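Local atomic coordinates of metallo-beta-lactamase superfamily protein (Thermus thermophilus, PDB entry 2ZWR), a protein that probably acts as a metal-dependent hydrolase, carrying a pair of zinc ions in a metallo-beta-lactamase fold. Residues A[78-81]-A[82-85]. Numbering follows the deposited sequence.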
loop_
_atom_site.group_PDB
_atom_site.type_symbol
_atom_site.label_atom_id
_atom_site.label_comp_id
_atom_site.label_asym_id
_atom_site.label_seq_id
_atom_site.Cartn_x
_atom_site.Cartn_y
_atom_site.Cartn_z
ATOM N N PRO A 78 -7.203 2.919 -11.055
ATOM C CA PRO A 78 -6.844 3.316 -12.420
ATOM C C PRO A 78 -6.154 4.685 -12.530
ATOM O O PRO A 78 -5.428 4.923 -13.493
ATOM C CB PRO A 78 -8.192 3.323 -13.160
ATOM C CG PRO A 78 -9.227 3.381 -12.089
ATOM C CD PRO A 78 -8.645 2.632 -10.934
ATOM N N LEU A 79 -6.382 5.574 -11.566
ATOM C CA LEU A 79 -5.703 6.875 -11.587
ATOM C C LEU A 79 -4.190 6.772 -11.285
ATOM O O LEU A 79 -3.447 7.710 -11.560
ATOM C CB LEU A 79 -6.396 7.889 -10.677
ATOM C CG LEU A 79 -7.729 8.478 -11.185
ATOM C CD1 LEU A 79 -8.261 9.495 -10.211
ATOM C CD2 LEU A 79 -7.571 9.116 -12.568
ATOM N N ASP A 80 -3.734 5.632 -10.764
ATOM C CA ASP A 80 -2.276 5.396 -10.597
ATOM C C ASP A 80 -1.619 4.552 -11.704
ATOM O O ASP A 80 -0.430 4.202 -11.594
ATOM C CB ASP A 80 -1.950 4.803 -9.224
ATOM C CG ASP A 80 -1.551 5.865 -8.210
ATOM O OD1 ASP A 80 -1.838 7.054 -8.458
ATOM O OD2 ASP A 80 -0.935 5.521 -7.175
ATOM N N LEU A 81 -2.378 4.222 -12.752
ATOM C CA LEU A 81 -1.835 3.470 -13.891
ATOM C C LEU A 81 -0.622 4.131 -14.560
ATOM O O LEU A 81 0.343 3.433 -14.876
ATOM C CB LEU A 81 -2.900 3.196 -14.958
ATOM C CG LEU A 81 -3.368 1.775 -15.303
ATOM C CD1 LEU A 81 -2.394 0.647 -14.936
ATOM C CD2 LEU A 81 -4.755 1.517 -14.736
ATOM N N PRO A 82 -0.676 5.465 -14.815
ATOM C CA PRO A 82 0.505 6.103 -15.406
ATOM C C PRO A 82 1.757 5.952 -14.545
ATOM O O PRO A 82 2.839 5.735 -15.085
ATOM C CB PRO A 82 0.084 7.575 -15.530
ATOM C CG PRO A 82 -1.417 7.505 -15.645
ATOM C CD PRO A 82 -1.779 6.438 -14.659
ATOM N N LEU A 83 1.601 6.039 -13.225
ATOM C CA LEU A 83 2.703 5.792 -12.308
ATOM C C LEU A 83 3.179 4.337 -12.397
ATOM O O LEU A 83 4.380 4.063 -12.428
ATOM C CB LEU A 83 2.302 6.132 -10.869
ATOM C CG LEU A 83 2.063 7.590 -10.477
ATOM C CD1 LEU A 83 1.532 7.671 -9.054
ATOM C CD2 LEU A 83 3.320 8.430 -10.611
ATOM N N TYR A 84 2.221 3.417 -12.462
ATOM C CA TYR A 84 2.505 1.992 -12.485
ATOM C C TYR A 84 3.275 1.625 -13.747
ATOM O O TYR A 84 4.273 0.905 -13.687
ATOM C CB TYR A 84 1.194 1.217 -12.387
ATOM C CG TYR A 84 1.290 -0.291 -12.339
ATOM C CD1 TYR A 84 1.417 -0.967 -11.123
ATOM C CD2 TYR A 84 1.206 -1.043 -13.507
ATOM C CE1 TYR A 84 1.472 -2.365 -11.080
ATOM C CE2 TYR A 84 1.265 -2.417 -13.482
ATOM C CZ TYR A 84 1.388 -3.078 -12.266
ATOM O OH TYR A 84 1.452 -4.453 -12.264
ATOM N N GLU A 85 2.827 2.161 -14.875
ATOM C CA GLU A 85 3.412 1.849 -16.173
ATOM C C GLU A 85 4.859 2.311 -16.338
ATOM O O GLU A 85 5.635 1.651 -17.021
ATOM C CB GLU A 85 2.528 2.413 -17.287
ATOM C CG GLU A 85 1.192 1.676 -17.387
ATOM C CD GLU A 85 0.206 2.337 -18.320
ATOM O OE1 GLU A 85 0.144 3.587 -18.347
ATOM O OE2 GLU A 85 -0.526 1.594 -19.023
HETATM O O HOH W 1 -0.715 8.162 -12.043
#
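Two backbone hydrogen bonds of the i+4 kind tie D80 and L81 to Y84 and E85 as a 3-10 turn runs into the short helix 81-85. Y84 N donates to D80 O at 2.9 Å, with an N-H...O angle of 151°. E85 N reaches L81 O at 2.8 Å, with an angle of 160°, and E85 CG comes within 3.2 Å of the same oxygen. The turn is closed by L81 N bonding to P78 O. A water links the two parts, donating to L79 O at 2.8 Å and accepting a weak bond from L83 N.

D80 occupies the N-cap position, yet its carboxylate makes no capping bond and turns instead to the loops of the metal centre. OD1 takes the backbone N-H of G128, while OD2 is held by A55 N and S126 OG; beside it lies H54, a zinc ligand of this metallo-beta-lactamase fold, consistent with a second-shell role for D80. Across the turn L83 lays a methyl, CD1, against the carboxylate, 3.5 Å from D80 OD1.

Apolar packing is modest. Y84 turns its ring toward strand 74-76, where it meets V74 and L76, because chi1 of -178° carries CG away from the backbone nitrogen; its OH bonds to P102 O. L81 CD1 approaches this ring obliquely, 4.2 Å from Y84 CD2.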